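Heroin esterase (Rhodococcus sp., PDB 1LZL) probably hydrolyses the acetyl ester groups of heroin, as an acetyl esterase with an alpha/beta hydrolase fold. Local coordinates at residues A[149-157]-A[177-185]; A[280-288]-A[300-311]. All blocks are in the same frame, centred on the assembly; numbering follows the deposited sequence.

Contact 1: A[149-157]-A[177-185]; sequences IDPSRIAVG and GVVPVAFQF
Pro151, Ile154 and Pro180 grip one water between the two segments. It donates to Pro151 O and to Pro180 O, both at 2.7 Å, and accepts from Ile154 N. It bridges the corner and Ile154 to the loop residue Pro180, ahead of the direct pairing. Beyond it, Ala182 N donates to Ile154 O (2.8 Å), entering nearly in line with the carbonyl. Val156 N then donates to Phe183 O (2.9 Å), and Phe185 N to Val156 O. This is parallel pairing, with Ala155 beside Phe183, Val156 beside Gln184 and Gly157 beside Phe185.

Side chains meet on both faces. Val156 holds CG1 anti to its backbone N (chi1 177°), which leaves CG2 beside that N and facing Val181. The two valines cross at about a right angle, CG2 of Val156 lying 3.9 Å from CG1 of Val181. Helix 161-176 covers Val156 through Ala166 and Val170. On the other face, Ala155 CB lies 4.0 Å from Phe183 CB, at the edge of the phenyl ring. Near the start of the pairing, Ala182 CB sits against Ser152 O, and Ile154 CD1 reaches Val179 CG1.

Polar bonds to Asp150 hold the corner at 151-152. Ser152 OG and Ser152 N both reach Asp150 OD1 from the same face of the carboxylate, the N bond making an Asx turn. Arg153 NE closes a salt bridge to Asp150 OD2 (2.9 Å).

The pairing joins the two strands of a beta-alpha-beta unit. Strand 153-159 leads into a GxSxG sequence around Ser160, consistent with the nucleophile elbow of this fold. Its other edge is bonded to strand 79-85, so backbone bonds grip it from two strands. Such bonds satisfy polar groups along the paired strands; the water does so for Pro151 O, Ile154 N and Pro180 O, which no direct bond joins.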
ATOM      1  N   ILE A 149       5.672  -2.074 -21.415  1.00 16.74           N
ATOM      2  CA  ILE A 149       4.979  -2.896 -20.416  1.00 18.32           C
ATOM      3  C   ILE A 149       4.180  -4.032 -21.043  1.00 15.84           C
ATOM      4  O   ILE A 149       3.478  -3.878 -22.054  1.00 17.91           O
ATOM      5  CB  ILE A 149       4.015  -2.019 -19.590  1.00 20.06           C
ATOM      6  CG1 ILE A 149       4.791  -1.050 -18.690  1.00 21.79           C
ATOM      7  CG2 ILE A 149       3.043  -2.883 -18.812  1.00 25.28           C
ATOM      8  CD1 ILE A 149       3.895  -0.015 -18.036  1.00 22.84           C
ATOM      9  N   ASP A 150       4.238  -5.208 -20.407  1.00 15.36           N
ATOM     10  CA  ASP A 150       3.392  -6.331 -20.789  1.00 14.45           C
ATOM     11  C   ASP A 150       2.030  -6.198 -20.115  1.00 14.33           C
ATOM     12  O   ASP A 150       1.902  -6.376 -18.901  1.00 14.73           O
ATOM     13  CB  ASP A 150       4.064  -7.661 -20.420  1.00 15.88           C
ATOM     14  CG  ASP A 150       3.232  -8.867 -20.788  1.00 17.51           C
ATOM     15  OD1 ASP A 150       2.065  -8.762 -21.215  1.00 18.20           O
ATOM     16  OD2 ASP A 150       3.793  -9.992 -20.663  1.00 20.89           O
ATOM     17  N   PRO A 151       0.974  -5.888 -20.841  1.00 16.25           N
ATOM     18  CA  PRO A 151      -0.314  -5.557 -20.210  1.00 16.47           C
ATOM     19  C   PRO A 151      -0.962  -6.762 -19.535  1.00 15.20           C
ATOM     20  O   PRO A 151      -1.868  -6.643 -18.708  1.00 16.15           O
ATOM     21  CB  PRO A 151      -1.168  -5.050 -21.389  1.00 17.66           C
ATOM     22  CG  PRO A 151      -0.534  -5.751 -22.588  1.00 17.66           C
ATOM     23  CD  PRO A 151       0.936  -5.838 -22.327  1.00 17.81           C
ATOM     24  N   SER A 152      -0.481  -7.952 -19.893  1.00 16.93           N
ATOM     25  CA  SER A 152      -0.970  -9.177 -19.275  1.00 16.11           C
ATOM     26  C   SER A 152      -0.259  -9.421 -17.951  1.00 15.28           C
ATOM     27  O   SER A 152      -0.597 -10.401 -17.251  1.00 17.59           O
ATOM     28  CB  SER A 152      -0.776 -10.382 -20.205  1.00 17.66           C
ATOM     29  OG  SER A 152       0.564 -10.876 -20.136  1.00 19.37           O
ATOM     30  N   ARG A 153       0.692  -8.593 -17.537  1.00 14.37           N
ATOM     31  CA  ARG A 153       1.401  -8.860 -16.273  1.00 13.35           C
ATOM     32  C   ARG A 153       1.537  -7.553 -15.484  1.00 11.31           C
ATOM     33  O   ARG A 153       2.638  -7.073 -15.257  1.00 13.01           O
ATOM     34  CB  ARG A 153       2.771  -9.491 -16.580  1.00 15.80           C
ATOM     35  CG  ARG A 153       2.541 -10.944 -17.049  1.00 17.84           C
ATOM     36  CD  ARG A 153       3.820 -11.736 -17.136  1.00 22.89           C
ATOM     37  NE  ARG A 153       4.678 -11.198 -18.202  1.00 24.95           N
ATOM     38  CZ  ARG A 153       5.976 -11.428 -18.211  1.00 28.24           C
ATOM     39  NH1 ARG A 153       6.524 -12.150 -17.231  1.00 30.79           N
ATOM     40  NH2 ARG A 153       6.746 -10.933 -19.190  1.00 29.43           N
ATOM     41  N   ILE A 154       0.348  -7.033 -15.120  1.00 11.56           N
ATOM     42  CA  ILE A 154       0.273  -5.861 -14.252  1.00 10.88           C
ATOM     43  C   ILE A 154      -0.051  -6.338 -12.835  1.00 10.42           C
ATOM     44  O   ILE A 154      -1.044  -7.049 -12.650  1.00 12.61           O
ATOM     45  CB  ILE A 154      -0.817  -4.886 -14.729  1.00 12.15           C
ATOM     46  CG1 ILE A 154      -0.556  -4.436 -16.181  1.00 14.51           C
ATOM     47  CG2 ILE A 154      -0.968  -3.706 -13.766  1.00 12.52           C
ATOM     48  CD1 ILE A 154      -1.761  -3.734 -16.783  1.00 18.19           C
ATOM     49  N   ALA A 155       0.776  -5.932 -11.889  1.00 10.56           N
ATOM     50  CA  ALA A 155       0.474  -6.127 -10.464  1.00  9.41           C
ATOM     51  C   ALA A 155      -0.040  -4.805  -9.877  1.00  8.78           C
ATOM     52  O   ALA A 155       0.447  -3.759 -10.312  1.00 10.88           O
ATOM     53  CB  ALA A 155       1.666  -6.629  -9.654  1.00 10.78           C
ATOM     54  N   VAL A 156      -0.915  -4.823  -8.901  1.00  9.00           N
ATOM     55  CA  VAL A 156      -1.324  -3.618  -8.161  1.00  8.66           C
ATOM     56  C   VAL A 156      -0.969  -3.892  -6.710  1.00  8.26           C
ATOM     57  O   VAL A 156      -1.336  -4.974  -6.195  1.00  9.14           O
ATOM     58  CB  VAL A 156      -2.805  -3.304  -8.333  1.00  9.02           C
ATOM     59  CG1 VAL A 156      -3.160  -2.077  -7.482  1.00 10.10           C
ATOM     60  CG2 VAL A 156      -3.115  -3.031  -9.809  1.00  9.38           C
ATOM     61  N   GLY A 157      -0.282  -2.966  -6.052  1.00  8.66           N
ATOM     62  CA  GLY A 157       0.107  -3.211  -4.670  1.00  8.75           C
ATOM     63  C   GLY A 157       0.276  -1.945  -3.890  1.00  7.94           C
ATOM     64  O   GLY A 157       0.364  -0.838  -4.458  1.00  8.92           O
ATOM     65  N   GLY A 177     -14.143  -4.272 -15.623  1.00 15.42           N
ATOM     66  CA  GLY A 177     -13.846  -5.186 -16.702  1.00 16.48           C
ATOM     67  C   GLY A 177     -12.994  -4.642 -17.814  1.00 16.52           C
ATOM     68  O   GLY A 177     -12.980  -5.223 -18.908  1.00 21.34           O
ATOM     69  N   VAL A 178     -12.260  -3.561 -17.566  1.00 14.02           N
ATOM     70  CA  VAL A 178     -11.394  -2.966 -18.589  1.00 13.93           C
ATOM     71  C   VAL A 178      -9.961  -3.453 -18.469  1.00 12.74           C
ATOM     72  O   VAL A 178      -9.312  -3.895 -19.409  1.00 15.71           O
ATOM     73  CB  VAL A 178     -11.501  -1.428 -18.521  1.00 15.53           C
ATOM     74  CG1 VAL A 178     -10.538  -0.783 -19.518  1.00 16.03           C
ATOM     75  CG2 VAL A 178     -12.937  -1.001 -18.803  1.00 17.74           C
ATOM     76  N   VAL A 179      -9.404  -3.385 -17.264  1.00 12.37           N
ATOM     77  CA  VAL A 179      -7.974  -3.686 -17.075  1.00 12.87           C
ATOM     78  C   VAL A 179      -7.815  -5.013 -16.344  1.00 11.29           C
ATOM     79  O   VAL A 179      -8.341  -5.091 -15.208  1.00 14.31           O
ATOM     80  CB  VAL A 179      -7.279  -2.622 -16.196  1.00 13.80           C
ATOM     81  CG1 VAL A 179      -5.779  -2.981 -16.043  1.00 11.65           C
ATOM     82  CG2 VAL A 179      -7.489  -1.258 -16.791  1.00 13.86           C
ATOM     83  N   PRO A 180      -7.125  -5.987 -16.908  1.00 11.53           N
ATOM     84  CA  PRO A 180      -6.874  -7.251 -16.199  1.00 12.22           C
ATOM     85  C   PRO A 180      -5.697  -7.015 -15.227  1.00 14.14           C
ATOM     86  O   PRO A 180      -4.662  -6.439 -15.592  1.00 14.48           O
ATOM     87  CB  PRO A 180      -6.505  -8.194 -17.313  1.00 13.98           C
ATOM     88  CG  PRO A 180      -5.746  -7.310 -18.270  1.00 16.54           C
ATOM     89  CD  PRO A 180      -6.508  -6.004 -18.281  1.00 14.52           C
ATOM     90  N   VAL A 181      -5.857  -7.440 -13.976  1.00 12.27           N
ATOM     91  CA  VAL A 181      -4.784  -7.375 -12.981  1.00 10.97           C
ATOM     92  C   VAL A 181      -4.269  -8.798 -12.701  1.00 10.92           C
ATOM     93  O   VAL A 181      -5.100  -9.672 -12.363  1.00 11.35           O
ATOM     94  CB  VAL A 181      -5.295  -6.648 -11.716  1.00 11.25           C
ATOM     95  CG1 VAL A 181      -4.191  -6.713 -10.657  1.00 10.23           C
ATOM     96  CG2 VAL A 181      -5.685  -5.208 -12.005  1.00 12.22           C
ATOM     97  N   ALA A 182      -2.970  -9.011 -12.899  1.00 10.93           N
ATOM     98  CA  ALA A 182      -2.378 -10.350 -12.777  1.00 11.61           C
ATOM     99  C   ALA A 182      -2.075 -10.749 -11.325  1.00  9.63           C
ATOM    100  O   ALA A 182      -2.037 -11.941 -10.999  1.00 12.37           O
ATOM    101  CB  ALA A 182      -1.091 -10.440 -13.581  1.00 10.49           C
ATOM    102  N   PHE A 183      -1.840  -9.760 -10.470  1.00  9.51           N
ATOM    103  CA  PHE A 183      -1.342 -10.012  -9.104  1.00  9.23           C
ATOM    104  C   PHE A 183      -1.656  -8.823  -8.209  1.00  9.27           C
ATOM    105  O   PHE A 183      -1.616  -7.676  -8.691  1.00  9.49           O
ATOM    106  CB  PHE A 183       0.152 -10.282  -9.121  1.00  9.40           C
ATOM    107  CG  PHE A 183       0.716 -10.817  -7.801  1.00  9.71           C
ATOM    108  CD1 PHE A 183       0.362 -12.075  -7.336  1.00 11.41           C
ATOM    109  CD2 PHE A 183       1.588 -10.038  -7.058  1.00 11.52           C
ATOM    110  CE1 PHE A 183       0.884 -12.607  -6.158  1.00 12.40           C
ATOM    111  CE2 PHE A 183       2.130 -10.555  -5.887  1.00 13.83           C
ATOM    112  CZ  PHE A 183       1.769 -11.813  -5.427  1.00 13.53           C
ATOM    113  N   GLN A 184      -1.979  -9.126  -6.946  1.00  9.48           N
ATOM    114  CA  GLN A 184      -2.312  -8.116  -5.941  1.00  9.58           C
ATOM    115  C   GLN A 184      -1.389  -8.226  -4.751  1.00  7.75           C
ATOM    116  O   GLN A 184      -1.312  -9.309  -4.174  1.00  9.04           O
ATOM    117  CB  GLN A 184      -3.785  -8.320  -5.556  1.00  9.40           C
ATOM    118  CG  GLN A 184      -4.208  -7.392  -4.426  1.00 10.01           C
ATOM    119  CD  GLN A 184      -5.690  -7.460  -4.105  1.00  9.17           C
ATOM    120  OE1 GLN A 184      -6.304  -6.421  -3.920  1.00 10.70           O
ATOM    121  NE2 GLN A 184      -6.222  -8.685  -4.013  1.00 11.04           N
ATOM    122  N   PHE A 185      -0.722  -7.142  -4.340  1.00  7.72           N
ATOM    123  CA  PHE A 185       0.270  -7.209  -3.266  1.00  7.76           C
ATOM    124  C   PHE A 185      -0.132  -6.220  -2.168  1.00  8.77           C
ATOM    125  O   PHE A 185      -0.055  -4.987  -2.423  1.00  9.44           O
ATOM    126  CB  PHE A 185       1.660  -6.907  -3.847  1.00  9.06           C
ATOM    127  CG  PHE A 185       2.752  -6.979  -2.802  1.00  9.49           C
ATOM    128  CD1 PHE A 185       3.099  -5.905  -1.979  1.00 14.79           C
ATOM    129  CD2 PHE A 185       3.432  -8.172  -2.630  1.00 10.27           C
ATOM    130  CE1 PHE A 185       4.072  -6.042  -1.015  1.00 17.56           C
ATOM    131  CE2 PHE A 185       4.427  -8.293  -1.673  1.00 14.25           C
ATOM    132  CZ  PHE A 185       4.746  -7.244  -0.850  1.00 16.93           C
TER
HETATM  133  O   HOH W   1      -2.343  -7.732 -16.268  1.00 15.21           O

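Contact 2: A[280-288]-A[300-311]; sequences VELHSFPGT and VSERGAAEALTA. Unlike the reference sequence in segment 300-311: Ser301 (reference Arg), Glu307 (reference Lys), Ala308 (reference Pro), Leu309 (reference His), Thr310 (reference Cys), Ala311 (reference Asp).
Strand 280-285 runs nearly antiparallel to helix 300-311, the axes 10.7 Å apart at closest approach and 167° between directions. The hydrogen bond between the segments joins His283 and Glu307: ND1 donates to OE2 at 2.6 Å and 163°, in the imidazole plane and on the syn lone pair. Glu307 reaches this far because CG is anti to its backbone N (chi1 179°) and the chain stays extended. Glu281 approaches the same carboxylate from the opposite direction, its OE2 3.8 Å from Glu307 OE2. Phe285 lays CZ over one face of the His283 ring, toward its rim. The same CZ packs 3.7 Å from Gly304 CA. Arg303 spreads its guanidinium with one face against Phe285 CD2, and its NH2 meets Pro286 CD at 3.8 Å. Val300 CG2 touches both Phe285 CD2 (4.0 Å) and Thr288 CG2. A leucine in place of His283 would probably leave Glu307 OE2 without its imidazole donor and facing Glu281, though Tyr253 OH could still bond it. Two carboxylates this close would probably repel each other if both are charged; a protonated imidazole could offset this. One short His-carboxylate bond thus joins edge strand to helix, beside apolar Phe285 and Val300 and charged Arg303.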
ATOM      1  N   VAL A 280      -3.985 -17.196  -2.408  1.00  8.86           N
ATOM      2  CA  VAL A 280      -3.439 -16.179  -1.495  1.00  8.37           C
ATOM      3  C   VAL A 280      -2.232 -16.729  -0.737  1.00  9.50           C
ATOM      4  O   VAL A 280      -2.242 -17.876  -0.289  1.00  9.88           O
ATOM      5  CB  VAL A 280      -4.495 -15.711  -0.490  1.00  9.87           C
ATOM      6  CG1 VAL A 280      -3.965 -14.578   0.416  1.00 10.42           C
ATOM      7  CG2 VAL A 280      -5.761 -15.239  -1.187  1.00 10.99           C
ATOM      8  N   GLU A 281      -1.219 -15.897  -0.564  1.00  8.75           N
ATOM      9  CA  GLU A 281      -0.170 -16.086   0.429  1.00  8.17           C
ATOM     10  C   GLU A 281      -0.455 -15.070   1.529  1.00  7.75           C
ATOM     11  O   GLU A 281      -0.522 -13.872   1.257  1.00  9.09           O
ATOM     12  CB  GLU A 281       1.224 -15.814  -0.148  1.00 10.85           C
ATOM     13  CG  GLU A 281       2.315 -16.036   0.888  1.00 10.26           C
ATOM     14  CD  GLU A 281       3.703 -16.192   0.322  1.00  9.88           C
ATOM     15  OE1 GLU A 281       3.914 -15.997  -0.917  1.00 11.87           O
ATOM     16  OE2 GLU A 281       4.602 -16.502   1.091  1.00 11.73           O
ATOM     17  N   LEU A 282      -0.646 -15.588   2.731  1.00  7.80           N
ATOM     18  CA  LEU A 282      -0.897 -14.763   3.910  1.00  7.25           C
ATOM     19  C   LEU A 282       0.268 -14.946   4.884  1.00  7.36           C
ATOM     20  O   LEU A 282       0.632 -16.095   5.162  1.00  7.80           O
ATOM     21  CB  LEU A 282      -2.214 -15.157   4.613  1.00  7.67           C
ATOM     22  CG  LEU A 282      -2.408 -14.557   6.024  1.00  8.83           C
ATOM     23  CD1 LEU A 282      -2.478 -13.028   5.993  1.00  9.52           C
ATOM     24  CD2 LEU A 282      -3.681 -15.162   6.611  1.00  9.68           C
ATOM     25  N   HIS A 283       0.899 -13.884   5.353  1.00  7.28           N
ATOM     26  CA  HIS A 283       1.972 -14.029   6.325  1.00  8.01           C
ATOM     27  C   HIS A 283       1.845 -12.966   7.402  1.00  7.57           C
ATOM     28  O   HIS A 283       1.994 -11.770   7.097  1.00  8.41           O
ATOM     29  CB  HIS A 283       3.301 -13.922   5.586  1.00  8.49           C
ATOM     30  CG  HIS A 283       4.435 -14.524   6.363  1.00  8.53           C
ATOM     31  ND1 HIS A 283       5.659 -14.755   5.764  1.00 11.10           N
ATOM     32  CD2 HIS A 283       4.538 -14.937   7.636  1.00  9.69           C
ATOM     33  CE1 HIS A 283       6.467 -15.286   6.668  1.00 11.94           C
ATOM     34  NE2 HIS A 283       5.824 -15.425   7.828  1.00 10.51           N
ATOM     35  N   SER A 284       1.532 -13.418   8.625  1.00  7.33           N
ATOM     36  CA  SER A 284       1.588 -12.521   9.798  1.00  8.09           C
ATOM     37  C   SER A 284       2.913 -12.776  10.477  1.00  8.03           C
ATOM     38  O   SER A 284       3.230 -13.899  10.918  1.00  8.75           O
ATOM     39  CB  SER A 284       0.420 -12.797  10.713  1.00  7.60           C
ATOM     40  OG  SER A 284       0.138 -11.725  11.637  1.00  8.58           O
ATOM     41  N   PHE A 285       3.741 -11.731  10.571  1.00  8.79           N
ATOM     42  CA  PHE A 285       5.120 -11.887  11.037  1.00  8.89           C
ATOM     43  C   PHE A 285       5.150 -11.714  12.550  1.00  9.83           C
ATOM     44  O   PHE A 285       4.380 -10.872  13.093  1.00  9.68           O
ATOM     45  CB  PHE A 285       6.007 -10.815  10.372  1.00 10.37           C
ATOM     46  CG  PHE A 285       6.370 -11.142   8.936  1.00  9.97           C
ATOM     47  CD1 PHE A 285       5.497 -10.770   7.916  1.00 10.30           C
ATOM     48  CD2 PHE A 285       7.535 -11.840   8.613  1.00 12.24           C
ATOM     49  CE1 PHE A 285       5.751 -11.084   6.586  1.00  9.25           C
ATOM     50  CE2 PHE A 285       7.814 -12.165   7.278  1.00 11.57           C
ATOM     51  CZ  PHE A 285       6.919 -11.787   6.294  1.00 10.27           C
ATOM     52  N   PRO A 286       5.945 -12.498  13.268  1.00  9.74           N
ATOM     53  CA  PRO A 286       5.955 -12.440  14.731  1.00 10.03           C
ATOM     54  C   PRO A 286       6.826 -11.297  15.255  1.00 10.13           C
ATOM     55  O   PRO A 286       7.871 -10.977  14.672  1.00 10.67           O
ATOM     56  CB  PRO A 286       6.585 -13.809  15.063  1.00 10.73           C
ATOM     57  CG  PRO A 286       7.594 -14.016  13.978  1.00 11.43           C
ATOM     58  CD  PRO A 286       6.895 -13.499  12.717  1.00 10.59           C
ATOM     59  N   GLY A 287       6.378 -10.726  16.364  1.00 11.01           N
ATOM     60  CA  GLY A 287       7.287  -9.811  17.094  1.00 12.39           C
ATOM     61  C   GLY A 287       7.465  -8.472  16.426  1.00 12.60           C
ATOM     62  O   GLY A 287       8.367  -7.684  16.712  1.00 14.80           O
ATOM     63  N   THR A 288       6.609  -8.128  15.484  1.00 12.68           N
ATOM     64  CA  THR A 288       6.705  -6.943  14.639  1.00 12.39           C
ATOM     65  C   THR A 288       5.637  -5.911  14.982  1.00 11.46           C
ATOM     66  O   THR A 288       4.740  -6.182  15.787  1.00 11.71           O
ATOM     67  CB  THR A 288       6.536  -7.358  13.168  1.00 13.73           C
ATOM     68  OG1 THR A 288       5.333  -8.126  13.090  1.00 14.58           O
ATOM     69  CG2 THR A 288       7.703  -8.210  12.720  1.00 13.63           C
ATOM     70  N   VAL A 300      13.986 -10.106  10.850  1.00 15.92           N
ATOM     71  CA  VAL A 300      12.563 -10.341  10.500  1.00 14.86           C
ATOM     72  C   VAL A 300      12.144  -9.411   9.367  1.00 14.82           C
ATOM     73  O   VAL A 300      11.332  -9.829   8.515  1.00 13.86           O
ATOM     74  CB  VAL A 300      11.615 -10.193  11.703  1.00 14.39           C
ATOM     75  CG1 VAL A 300      11.558  -8.747  12.234  1.00 14.65           C
ATOM     76  CG2 VAL A 300      10.213 -10.695  11.352  1.00 14.23           C
ATOM     77  N   SER A 301      12.676  -8.190   9.348  1.00 15.55           N
ATOM     78  CA  SER A 301      12.461  -7.260   8.229  1.00 15.85           C
ATOM     79  C   SER A 301      13.128  -7.792   6.965  1.00 16.09           C
ATOM     80  O   SER A 301      12.515  -7.793   5.874  1.00 17.75           O
ATOM     81  CB  SER A 301      12.993  -5.867   8.597  1.00 16.82           C
ATOM     82  OG  SER A 301      12.297  -5.361   9.728  1.00 14.76           O
ATOM     83  N   GLU A 302      14.363  -8.277   7.069  1.00 16.37           N
ATOM     84  CA  GLU A 302      15.063  -8.835   5.887  1.00 16.95           C
ATOM     85  C   GLU A 302      14.285 -10.007   5.324  1.00 13.83           C
ATOM     86  O   GLU A 302      14.128 -10.079   4.096  1.00 15.73           O
ATOM     87  CB  GLU A 302      16.528  -9.210   6.225  1.00 18.73           C
ATOM     88  CG  GLU A 302      17.317  -7.922   6.576  1.00 25.13           C
ATOM     89  CD  GLU A 302      18.729  -8.267   7.012  1.00 39.16           C
ATOM     90  OE1 GLU A 302      19.038  -9.467   7.198  1.00 47.34           O
ATOM     91  OE2 GLU A 302      19.520  -7.310   7.133  1.00 58.17           O
ATOM     92  N   ARG A 303      13.812 -10.912   6.186  1.00 16.21           N
ATOM     93  CA  ARG A 303      12.985 -12.022   5.719  1.00 16.44           C
ATOM     94  C   ARG A 303      11.732 -11.522   4.992  1.00 14.81           C
ATOM     95  O   ARG A 303      11.341 -12.071   3.944  1.00 15.72           O
ATOM     96  CB  ARG A 303      12.451 -12.856   6.870  1.00 20.95           C
ATOM     97  CG  ARG A 303      13.398 -13.808   7.558  1.00 25.87           C
ATOM     98  CD  ARG A 303      12.623 -14.833   8.324  1.00 23.80           C
ATOM     99  NE  ARG A 303      11.923 -14.494   9.566  1.00 20.45           N
ATOM    100  CZ  ARG A 303      10.648 -14.892   9.749  1.00 30.95           C
ATOM    101  NH1 ARG A 303       9.944 -15.574   8.840  1.00 18.11           N
ATOM    102  NH2 ARG A 303       9.973 -14.634  10.876  1.00 20.61           N
ATOM    103  N   GLY A 304      11.070 -10.520   5.568  1.00 13.91           N
ATOM    104  CA  GLY A 304       9.848  -9.982   4.930  1.00 15.44           C
ATOM    105  C   GLY A 304      10.135  -9.371   3.569  1.00 15.93           C
ATOM    106  O   GLY A 304       9.420  -9.561   2.593  1.00 15.35           O
ATOM    107  N   ALA A 305      11.232  -8.606   3.508  1.00 14.10           N
ATOM    108  CA  ALA A 305      11.626  -7.982   2.230  1.00 13.02           C
ATOM    109  C   ALA A 305      11.981  -8.966   1.142  1.00 13.74           C
ATOM    110  O   ALA A 305      11.622  -8.826  -0.033  1.00 13.40           O
ATOM    111  CB  ALA A 305      12.797  -7.007   2.486  1.00 15.49           C
ATOM    112  N   ALA A 306      12.727 -10.003   1.539  1.00 14.39           N
ATOM    113  CA  ALA A 306      13.076 -11.048   0.554  1.00 15.42           C
ATOM    114  C   ALA A 306      11.836 -11.743   0.045  1.00 12.28           C
ATOM    115  O   ALA A 306      11.683 -12.045  -1.145  1.00 13.83           O
ATOM    116  CB  ALA A 306      14.053 -12.028   1.181  1.00 16.19           C
ATOM    117  N   GLU A 307      10.910 -12.017   0.984  1.00 14.37           N
ATOM    118  CA  GLU A 307       9.691 -12.717   0.559  1.00 13.22           C
ATOM    119  C   GLU A 307       8.828 -11.841  -0.315  1.00 13.04           C
ATOM    120  O   GLU A 307       8.175 -12.322  -1.236  1.00 15.02           O
ATOM    121  CB  GLU A 307       8.906 -13.106   1.805  1.00 12.63           C
ATOM    122  CG  GLU A 307       7.585 -13.836   1.537  1.00 13.35           C
ATOM    123  CD  GLU A 307       7.050 -14.380   2.854  1.00 11.21           C
ATOM    124  OE1 GLU A 307       7.617 -15.361   3.412  1.00 13.90           O
ATOM    125  OE2 GLU A 307       6.060 -13.827   3.365  1.00 13.07           O
ATOM    126  N   ALA A 308       8.817 -10.537  -0.084  1.00 14.65           N
ATOM    127  CA  ALA A 308       8.031  -9.625  -0.926  1.00 13.25           C
ATOM    128  C   ALA A 308       8.527  -9.725  -2.368  1.00 13.13           C
ATOM    129  O   ALA A 308       7.750  -9.818  -3.301  1.00 13.28           O
ATOM    130  CB  ALA A 308       8.096  -8.202  -0.423  1.00 17.40           C
ATOM    131  N   LEU A 309       9.852  -9.730  -2.556  1.00 14.23           N
ATOM    132  CA  LEU A 309      10.381  -9.843  -3.930  1.00 13.55           C
ATOM    133  C   LEU A 309      10.072 -11.207  -4.555  1.00 12.41           C
ATOM    134  O   LEU A 309       9.693 -11.266  -5.722  1.00 14.46           O
ATOM    135  CB  LEU A 309      11.890  -9.611  -3.889  1.00 15.83           C
ATOM    136  CG  LEU A 309      12.371  -8.189  -3.611  1.00 16.30           C
ATOM    137  CD1 LEU A 309      13.904  -8.190  -3.670  1.00 24.99           C
ATOM    138  CD2 LEU A 309      11.819  -7.154  -4.581  1.00 16.77           C
ATOM    139  N   THR A 310      10.230 -12.265  -3.751  1.00 12.64           N
ATOM    140  CA  THR A 310       9.872 -13.603  -4.220  1.00 13.80           C
ATOM    141  C   THR A 310       8.406 -13.648  -4.659  1.00 12.10           C
ATOM    142  O   THR A 310       8.023 -14.168  -5.716  1.00 14.13           O
ATOM    143  CB  THR A 310      10.151 -14.661  -3.153  1.00 17.89           C
ATOM    144  OG1 THR A 310      11.588 -14.761  -3.023  1.00 19.79           O
ATOM    145  CG2 THR A 310       9.693 -16.029  -3.598  1.00 20.07           C
ATOM    146  N   ALA A 311       7.525 -13.044  -3.860  1.00 12.39           N
ATOM    147  CA  ALA A 311       6.094 -13.084  -4.161  1.00 12.14           C
ATOM    148  C   ALA A 311       5.757 -12.362  -5.462  1.00 12.01           C
ATOM    149  O   ALA A 311       4.982 -12.842  -6.308  1.00 12.60           O
ATOM    150  CB  ALA A 311       5.317 -12.440  -2.992  1.00 15.49           C
TER

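Overall arrangement
The centres of contact 1 and contact 2 lie about 22 Å apart, and they follow each other along the chain. Both reach the same sheet. Contact 1 pairs the inner strands 153-159 and 183-187. Contact 2 sets helix 299-315 against the outermost strand, 280-285. Strand 252-257 lies between them, and Tyr253 serves both: its ring lies nearly parallel to that of Phe185, and its OH bonds to Glu307. The contacts also touch directly, Phe183 CZ against Ala311 O and Phe185 CZ against Ala308 CB, both 3.5 Å. The helix therefore covers strands of both contacts. Ser160, Asp260 and His290 form a probable catalytic triad: Ser160 follows contact 1's first strand, and His290 follows contact 2's strand segment.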